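Local coordinates for ferric iron-binding protein HitA (Pseudomonas aeruginosa PAO1, PDB 6IWF) that probably binds ferric iron in the periplasm as the solute-binding component of a metal uptake system, and is implicated in gallium internalization, at residues A[60-64]-A[141-145]; A[176-181]-A[197-201]; A[180-185]-A[204-210]. All coordinates share one frame; numbering follows the deposited sequence.

Contact 1. Residues A[60-64]-A[141-145]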
loop_
_atom_site.group_PDB
_atom_site.type_symbol
_atom_site.label_atom_id
_atom_site.label_comp_id
_atom_site.label_asym_id
_atom_site.label_seq_id
_atom_site.Cartn_x
_atom_site.Cartn_y
_atom_site.Cartn_z
ATOM N N GLU A 60 -1.312 3.943 4.070
ATOM C CA GLU A 60 -0.793 2.774 3.369
ATOM C C GLU A 60 -1.058 2.845 1.870
ATOM O O GLU A 60 -0.256 2.351 1.069
ATOM C CB GLU A 60 -1.433 1.512 3.941
ATOM C CG GLU A 60 -0.505 0.628 4.719
ATOM C CD GLU A 60 -1.047 -0.775 4.831
ATOM O OE1 GLU A 60 -0.357 -1.705 4.370
ATOM O OE2 GLU A 60 -2.166 -0.936 5.362
ATOM N N GLU A 61 -2.206 3.414 1.467
ATOM C CA GLU A 61 -2.631 3.416 0.077
ATOM C C GLU A 61 -3.085 4.810 -0.331
ATOM O O GLU A 61 -3.343 5.680 0.509
ATOM C CB GLU A 61 -3.773 2.421 -0.167
ATOM C CG GLU A 61 -3.620 1.097 0.570
ATOM C CD GLU A 61 -2.567 0.182 -0.033
ATOM O OE1 GLU A 61 -2.315 -0.892 0.575
ATOM O OE2 GLU A 61 -1.993 0.516 -1.101
ATOM N N SER A 62 -3.209 5.004 -1.640
ATOM C CA SER A 62 -3.528 6.329 -2.169
ATOM C C SER A 62 -5.018 6.689 -2.243
ATOM O O SER A 62 -5.325 7.886 -2.195
ATOM C CB SER A 62 -2.895 6.497 -3.557
ATOM O OG SER A 62 -3.200 5.402 -4.401
ATOM N N PRO A 63 -5.969 5.750 -2.362
ATOM C CA PRO A 63 -7.406 6.160 -2.469
ATOM C C PRO A 63 -7.849 7.145 -1.392
ATOM O O PRO A 63 -8.515 8.138 -1.726
ATOM C CB PRO A 63 -8.156 4.823 -2.374
ATOM C CG PRO A 63 -7.231 3.893 -3.119
ATOM C CD PRO A 63 -5.830 4.304 -2.671
ATOM N N PRO A 64 -7.511 6.954 -0.107
ATOM C CA PRO A 64 -7.928 7.969 0.882
ATOM C C PRO A 64 -7.357 9.350 0.617
ATOM O O PRO A 64 -8.008 10.357 0.938
ATOM C CB PRO A 64 -7.418 7.407 2.220
ATOM C CG PRO A 64 -7.189 5.966 1.967
ATOM C CD PRO A 64 -6.776 5.853 0.547
ATOM N N GLY A 141 -7.449 -2.888 1.992
ATOM C CA GLY A 141 -7.351 -1.823 1.002
ATOM C C GLY A 141 -6.448 -2.184 -0.157
ATOM O O GLY A 141 -6.655 -1.720 -1.287
ATOM N N ALA A 142 -5.445 -3.026 0.095
ATOM C CA ALA A 142 -4.585 -3.499 -0.981
ATOM C C ALA A 142 -5.362 -4.342 -1.980
ATOM O O ALA A 142 -5.160 -4.214 -3.188
ATOM C CB ALA A 142 -3.417 -4.308 -0.421
ATOM N N PHE A 143 -6.210 -5.256 -1.493
ATOM C CA PHE A 143 -7.006 -6.037 -2.432
ATOM C C PHE A 143 -8.017 -5.157 -3.166
ATOM O O PHE A 143 -8.317 -5.408 -4.337
ATOM C CB PHE A 143 -7.709 -7.194 -1.719
ATOM C CG PHE A 143 -8.417 -8.115 -2.660
ATOM C CD1 PHE A 143 -7.694 -9.031 -3.412
ATOM C CD2 PHE A 143 -9.796 -8.020 -2.850
ATOM C CE1 PHE A 143 -8.341 -9.879 -4.316
ATOM C CE2 PHE A 143 -10.441 -8.852 -3.750
ATOM C CZ PHE A 143 -9.708 -9.779 -4.490
ATOM N N LEU A 144 -8.557 -4.133 -2.502
ATOM C CA LEU A 144 -9.434 -3.195 -3.196
ATOM C C LEU A 144 -8.736 -2.590 -4.404
ATOM O O LEU A 144 -9.321 -2.491 -5.489
ATOM C CB LEU A 144 -9.888 -2.098 -2.237
ATOM C CG LEU A 144 -10.755 -1.012 -2.876
ATOM C CD1 LEU A 144 -12.078 -1.592 -3.314
ATOM C CD2 LEU A 144 -10.951 0.116 -1.871
ATOM N N GLU A 145 -7.480 -2.176 -4.232
ATOM C CA GLU A 145 -6.736 -1.628 -5.362
ATOM C C GLU A 145 -6.510 -2.688 -6.436
ATOM O O GLU A 145 -6.554 -2.379 -7.635
ATOM C CB GLU A 145 -5.405 -1.043 -4.895
ATOM C CG GLU A 145 -5.530 0.436 -4.585
ATOM C CD GLU A 145 -4.406 0.955 -3.732
ATOM O OE1 GLU A 145 -3.586 1.767 -4.225
ATOM O OE2 GLU A 145 -4.341 0.540 -2.560
HETATM O O HOH W 1 -1.357 3.563 -5.583
#
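Glu61 and Glu145 meet carboxylate to carboxylate, with OE2 of Glu61 2.8 Å from OE2 of Glu145 and the two planes turned 84° apart. Two acid oxygens this close suggest that one of the groups holds a proton, which would relieve the repulsion. The same Glu145 oxygen, OE2, lies 3.1 Å from CB of Glu61. A bend at the second torsion of Glu61 (chi2 -74°) folds its carboxylate back, and CB, CG, CD and OE2 all lie near that one oxygen. The other branch of Glu61 turns to the helix itself, where OE1 rests 3.7 Å from the methyl CB of Ala142. Glu145 reaches over with an extended chain and lays its second oxygen, OE1, 3.7 Å from the ring carbon CD of Pro63, while CG of Pro63 sits 4.1 Å from CG of Glu145. A water completes this side: it donates to OG of Ser62 at 2.9 Å and to OE1 of Glu145 at 3.2 Å, bridging the two side chains. Farther out, OE2 of Glu61 has a weak hydrogen bond with Thr225, and its OE1 a long, weak ion pair with Arg102. Asp38 takes the backbone N-H groups of both Glu60 and Glu61, fixing the turn after strand 56-59. A hydrogen bond joins OE1 of Glu60 and OH of Tyr196; both residues bind ferric iron in this protein, though the metal is absent from this chain. The contact thus joins the segment leading into helix 63-70 to the first turn of helix 141-154, beside the iron site, consistent with the interlobe cleft of a periplasmic binding protein.

Contact 2. Residues A[176-181]-A[197-201]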
loop_
_atom_site.group_PDB
_atom_site.type_symbol
_atom_site.label_atom_id
_atom_site.label_comp_id
_atom_site.label_asym_id
_atom_site.label_seq_id
_atom_site.Cartn_x
_atom_site.Cartn_y
_atom_site.Cartn_z
ATOM N N ASN A 176 -3.536 -10.147 6.441
ATOM C CA ASN A 176 -2.465 -10.543 5.525
ATOM C C ASN A 176 -1.406 -11.380 6.233
ATOM O O ASN A 176 -0.847 -12.310 5.637
ATOM C CB ASN A 176 -1.810 -9.318 4.878
ATOM C CG ASN A 176 -2.693 -8.642 3.855
ATOM O OD1 ASN A 176 -2.978 -9.197 2.794
ATOM N ND2 ASN A 176 -3.108 -7.414 4.156
ATOM N N VAL A 177 -1.089 -11.055 7.493
ATOM C CA VAL A 177 -0.053 -11.814 8.192
ATOM C C VAL A 177 -0.515 -13.246 8.415
ATOM O O VAL A 177 0.268 -14.197 8.287
ATOM C CB VAL A 177 0.334 -11.128 9.517
ATOM C CG1 VAL A 177 1.389 -11.967 10.259
ATOM C CG2 VAL A 177 0.850 -9.723 9.257
ATOM N N THR A 178 -1.801 -13.426 8.722
ATOM C CA THR A 178 -2.366 -14.767 8.847
ATOM C C THR A 178 -2.275 -15.553 7.539
ATOM O O THR A 178 -1.919 -16.739 7.546
ATOM C CB THR A 178 -3.818 -14.664 9.307
ATOM O OG1 THR A 178 -3.874 -13.893 10.519
ATOM C CG2 THR A 178 -4.386 -16.045 9.558
ATOM N N ALA A 179 -2.614 -14.920 6.413
ATOM C CA ALA A 179 -2.510 -15.596 5.118
ATOM C C ALA A 179 -1.062 -15.966 4.792
ATOM O O ALA A 179 -0.793 -17.055 4.255
ATOM C CB ALA A 179 -3.092 -14.703 4.017
ATOM N N MET A 180 -0.121 -15.075 5.098
ATOM C CA MET A 180 1.288 -15.344 4.816
ATOM C C MET A 180 1.812 -16.465 5.695
ATOM O O MET A 180 2.522 -17.360 5.222
ATOM C CB MET A 180 2.121 -14.072 5.005
ATOM C CG MET A 180 3.622 -14.231 4.782
ATOM S SD MET A 180 4.072 -14.443 3.037
ATOM C CE MET A 180 4.473 -16.193 2.992
ATOM N N LYS A 181 1.463 -16.452 6.982
ATOM C CA LYS A 181 1.881 -17.560 7.821
ATOM C C LYS A 181 1.201 -18.862 7.408
ATOM O O LYS A 181 1.795 -19.933 7.555
ATOM C CB LYS A 181 1.613 -17.230 9.294
ATOM C CG LYS A 181 2.577 -16.182 9.860
ATOM C CD LYS A 181 2.198 -15.779 11.283
ATOM C CE LYS A 181 3.216 -14.807 11.907
ATOM N NZ LYS A 181 2.886 -14.486 13.346
ATOM N N TYR A 197 5.087 -8.364 3.285
ATOM C CA TYR A 197 4.730 -9.286 4.368
ATOM C C TYR A 197 5.692 -10.461 4.438
ATOM O O TYR A 197 6.006 -10.955 5.529
ATOM C CB TYR A 197 3.308 -9.806 4.186
ATOM C CG TYR A 197 2.255 -8.760 4.420
ATOM C CD1 TYR A 197 1.880 -8.406 5.713
ATOM C CD2 TYR A 197 1.626 -8.129 3.347
ATOM C CE1 TYR A 197 0.917 -7.438 5.934
ATOM C CE2 TYR A 197 0.663 -7.164 3.564
ATOM C CZ TYR A 197 0.316 -6.824 4.857
ATOM O OH TYR A 197 -0.648 -5.868 5.078
ATOM N N TRP A 198 6.138 -10.951 3.286
ATOM C CA TRP A 198 7.121 -12.024 3.282
ATOM C C TRP A 198 8.411 -11.585 3.968
ATOM O O TRP A 198 8.986 -12.336 4.768
ATOM C CB TRP A 198 7.385 -12.459 1.839
ATOM C CG TRP A 198 8.266 -13.652 1.686
ATOM C CD1 TRP A 198 7.879 -14.963 1.616
ATOM C CD2 TRP A 198 9.686 -13.644 1.537
ATOM N NE1 TRP A 198 8.977 -15.771 1.446
ATOM C CE2 TRP A 198 10.100 -14.987 1.395
ATOM C CE3 TRP A 198 10.651 -12.631 1.516
ATOM C CZ2 TRP A 198 11.438 -15.345 1.237
ATOM C CZ3 TRP A 198 11.987 -12.987 1.360
ATOM C CH2 TRP A 198 12.367 -14.337 1.217
ATOM N N TYR A 199 8.868 -10.359 3.685
ATOM C CA TYR A 199 10.117 -9.885 4.276
ATOM C C TYR A 199 9.989 -9.681 5.784
ATOM O O TYR A 199 10.925 -9.983 6.534
ATOM C CB TYR A 199 10.567 -8.599 3.581
ATOM C CG TYR A 199 11.064 -8.835 2.180
ATOM C CD1 TYR A 199 10.183 -8.853 1.094
ATOM C CD2 TYR A 199 12.411 -9.097 1.936
ATOM C CE1 TYR A 199 10.627 -9.082 -0.195
ATOM C CE2 TYR A 199 12.863 -9.331 0.654
ATOM C CZ TYR A 199 11.975 -9.329 -0.407
ATOM O OH TYR A 199 12.444 -9.556 -1.678
ATOM N N THR A 200 8.845 -9.168 6.252
ATOM C CA THR A 200 8.650 -9.034 7.695
ATOM C C THR A 200 8.712 -10.392 8.384
ATOM O O THR A 200 9.371 -10.544 9.420
ATOM C CB THR A 200 7.319 -8.343 7.996
ATOM O OG1 THR A 200 7.289 -7.063 7.349
ATOM C CG2 THR A 200 7.154 -8.162 9.505
ATOM N N LEU A 201 8.052 -11.399 7.806
ATOM C CA LEU A 201 8.060 -12.733 8.397
ATOM C C LEU A 201 9.458 -13.341 8.369
ATOM O O LEU A 201 9.873 -13.995 9.336
ATOM C CB LEU A 201 7.068 -13.643 7.664
ATOM C CG LEU A 201 6.874 -15.029 8.272
ATOM C CD1 LEU A 201 6.376 -14.879 9.703
ATOM C CD2 LEU A 201 5.907 -15.873 7.445
#
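Tyr197 leans across onto helix 176-184, and its side chain is touched from CB to OH. At the base, CB lies 4.5 Å from CG of Met180. Along the ring, CD1 is 3.9 Å from the methyl CG2 of Val177. Over one face lies Asn176, whose CB makes a CH-pi contact 3.5 Å from the ring centroid and 19° off its normal, shifted toward CZ. At the tip, OH comes within 3.0 Å of ND2 of Asn176, so one asparagine meets both the face and the hydroxyl. Beyond the tyrosine, Met180 starts out with CG anti to its backbone N (chi1 178°), then bends, which brings SD and CE to the edge of the Trp198 indole in a Met-aromatic contact, CE 3.9 Å from CD1. The indole NE1 is itself hydrogen-bonded to the backbone O of Ser210. Leu201 packs alongside, its CD2 3.9 Å from CG of Met180 and its CD1 3.9 Å from CE of Lys181. The helix segments pass 10.1 Å apart at -71°, a steep helix-helix crossing within one alpha/beta lobe that places Tyr197, which with the adjacent Tyr196 binds ferric iron in this protein, against helix 176-184.

Contact 3. Residues A[180-185]-A[204-210]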
loop_
_atom_site.group_PDB
_atom_site.type_symbol
_atom_site.label_atom_id
_atom_site.label_comp_id
_atom_site.label_asym_id
_atom_site.label_seq_id
_atom_site.Cartn_x
_atom_site.Cartn_y
_atom_site.Cartn_z
ATOM N N MET A 180 -0.121 -15.075 5.098
ATOM C CA MET A 180 1.288 -15.344 4.816
ATOM C C MET A 180 1.812 -16.465 5.695
ATOM O O MET A 180 2.522 -17.360 5.222
ATOM C CB MET A 180 2.121 -14.072 5.005
ATOM C CG MET A 180 3.622 -14.231 4.782
ATOM S SD MET A 180 4.072 -14.443 3.037
ATOM C CE MET A 180 4.473 -16.193 2.992
ATOM N N LYS A 181 1.463 -16.452 6.982
ATOM C CA LYS A 181 1.881 -17.560 7.821
ATOM C C LYS A 181 1.201 -18.862 7.408
ATOM O O LYS A 181 1.795 -19.933 7.555
ATOM C CB LYS A 181 1.613 -17.230 9.294
ATOM C CG LYS A 181 2.577 -16.182 9.860
ATOM C CD LYS A 181 2.198 -15.779 11.283
ATOM C CE LYS A 181 3.216 -14.807 11.907
ATOM N NZ LYS A 181 2.886 -14.486 13.346
ATOM N N ALA A 182 -0.028 -18.796 6.874
ATOM C CA ALA A 182 -0.698 -20.017 6.432
ATOM C C ALA A 182 0.030 -20.652 5.249
ATOM O O ALA A 182 0.116 -21.881 5.156
ATOM C CB ALA A 182 -2.157 -19.736 6.071
ATOM N N VAL A 183 0.562 -19.837 4.334
ATOM C CA VAL A 183 1.405 -20.391 3.273
ATOM C C VAL A 183 2.674 -20.977 3.867
ATOM O O VAL A 183 3.090 -22.090 3.519
ATOM C CB VAL A 183 1.737 -19.324 2.218
ATOM C CG1 VAL A 183 2.694 -19.909 1.162
ATOM C CG2 VAL A 183 0.474 -18.807 1.568
ATOM N N GLU A 184 3.321 -20.220 4.758
ATOM C CA GLU A 184 4.581 -20.661 5.337
ATOM C C GLU A 184 4.414 -21.948 6.132
ATOM O O GLU A 184 5.322 -22.787 6.146
ATOM C CB GLU A 184 5.153 -19.550 6.222
ATOM C CG GLU A 184 6.414 -19.944 6.970
ATOM C CD GLU A 184 7.591 -20.162 6.040
ATOM O OE1 GLU A 184 7.566 -19.621 4.907
ATOM O OE2 GLU A 184 8.551 -20.865 6.437
ATOM N N ASN A 185 3.258 -22.130 6.776
ATOM C CA ASN A 185 2.988 -23.279 7.632
ATOM C C ASN A 185 2.271 -24.414 6.911
ATOM O O ASN A 185 1.826 -25.364 7.566
ATOM C CB ASN A 185 2.164 -22.848 8.846
ATOM C CG ASN A 185 2.969 -22.037 9.838
ATOM O OD1 ASN A 185 4.183 -22.222 9.971
ATOM N ND2 ASN A 185 2.300 -21.137 10.552
ATOM N N GLU A 204 11.616 -12.095 11.101
ATOM C CA GLU A 204 11.271 -12.654 12.404
ATOM C C GLU A 204 11.752 -14.096 12.550
ATOM O O GLU A 204 12.258 -14.475 13.612
ATOM C CB GLU A 204 9.758 -12.565 12.617
ATOM C CG GLU A 204 9.235 -13.291 13.853
ATOM C CD GLU A 204 7.744 -13.059 14.076
ATOM O OE1 GLU A 204 6.937 -13.414 13.183
ATOM O OE2 GLU A 204 7.376 -12.519 15.146
ATOM N N LYS A 205 11.617 -14.910 11.500
ATOM C CA LYS A 205 11.903 -16.340 11.598
ATOM C C LYS A 205 13.297 -16.723 11.117
ATOM O O LYS A 205 13.762 -17.825 11.440
ATOM C CB LYS A 205 10.867 -17.150 10.807
ATOM C CG LYS A 205 9.456 -17.067 11.355
ATOM C CD LYS A 205 8.479 -17.887 10.521
ATOM C CE LYS A 205 8.914 -19.345 10.390
ATOM N NZ LYS A 205 7.779 -20.278 10.657
ATOM N N GLY A 206 13.969 -15.856 10.360
ATOM C CA GLY A 206 15.305 -16.137 9.868
ATOM C C GLY A 206 15.341 -16.663 8.445
ATOM O O GLY A 206 15.802 -15.974 7.526
ATOM N N GLU A 207 14.871 -17.893 8.254
ATOM C CA GLU A 207 14.788 -18.513 6.938
ATOM C C GLU A 207 13.376 -19.031 6.735
ATOM O O GLU A 207 12.765 -19.550 7.669
ATOM C CB GLU A 207 15.799 -19.659 6.789
ATOM C CG GLU A 207 17.221 -19.188 6.548
ATOM C CD GLU A 207 17.308 -18.164 5.421
ATOM O OE1 GLU A 207 16.760 -18.424 4.325
ATOM O OE2 GLU A 207 17.929 -17.098 5.632
ATOM N N LEU A 208 12.850 -18.874 5.525
ATOM C CA LEU A 208 11.475 -19.262 5.234
ATOM C C LEU A 208 11.414 -20.445 4.274
ATOM O O LEU A 208 12.294 -20.635 3.428
ATOM C CB LEU A 208 10.680 -18.094 4.636
ATOM C CG LEU A 208 10.371 -16.925 5.578
ATOM C CD1 LEU A 208 9.423 -15.936 4.905
ATOM C CD2 LEU A 208 9.801 -17.413 6.912
ATOM N N ASN A 209 10.340 -21.224 4.410
ATOM C CA ASN A 209 9.991 -22.243 3.428
ATOM C C ASN A 209 9.323 -21.626 2.205
ATOM O O ASN A 209 9.594 -22.032 1.067
ATOM C CB ASN A 209 9.046 -23.269 4.060
ATOM C CG ASN A 209 9.754 -24.207 5.007
ATOM O OD1 ASN A 209 10.912 -24.568 4.784
ATOM N ND2 ASN A 209 9.067 -24.604 6.076
ATOM N N SER A 210 8.460 -20.646 2.429
ATOM C CA SER A 210 7.690 -20.055 1.348
ATOM C C SER A 210 8.579 -19.173 0.474
ATOM O O SER A 210 9.646 -18.700 0.884
ATOM C CB SER A 210 6.524 -19.246 1.916
ATOM O OG SER A 210 6.999 -18.100 2.598
#
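Glu184, in the last turn of helix 176-184, grips the loop that carries the chain from helix 196-205 to strand 211-213, a helix-to-loop junction on one alpha/beta lobe of the binding-protein fold. Its carboxylate takes the backbone N-H groups of two successive loop residues, one on each oxygen. Asn209 N donates to OE2 of Glu184 at 2.7 Å and 171°, nearly straight and into the syn lone pair. Ser210 N donates to OE1 of Glu184 at 2.8 Å, also from the syn side but 29° out of the carboxylate plane. The hydroxyl of Ser210 adds a third bond, OG to OE1 of Glu184 at 2.8 Å, arriving almost in line with the C-O bond. OE1 therefore accepts twice from one residue, and the three bonds together fix the rotation of the carboxylate. A bend at the second torsion of Glu184 (chi2 67°) swings the acid out of the helix toward the loop. Leu208 lies over one face of the carboxylate, its CD2 3.6 Å from CD of Glu184, and provides an apolar lid. Lys205, from the end of the other helix, approaches Glu184 from the opposite direction, with NZ 3.9 Å from CG of the glutamate; its charge, too distant for a salt bridge, may still help to stabilise the acid as an anion. Lys181 and Glu204 are similarly loose at the outer end of the contact, NZ to OE1 4.2 Å. Deeper in, Val183 sets CG1 4.0 Å from CB of Ser210. On the same serine the methyl CE of Met180 presses close to the hydroxyl oxygen, 3.2 Å from OG.

From the N terminus, contact 1 comes first: the segment after strand 56-59 is brought back to helix 141-154, closing a long loop before the other two begin. Contacts 2 and 3 both start on helix 176-184 and enclose strand 190-194. Their loops interleave, since 180-185 begins before 197-201 and 204-210 follows it. Contact 2 packs that helix on helix 196-205, and contact 3 extends the packing to the loop entering strand 211-213; Met180 and Lys181 belong to both. Leu201 of contact 2 also packs on Leu208 of contact 3. Glu60 of contact 1 packs near Tyr197 of contact 2 at the iron site, while contact 3 lies farther out.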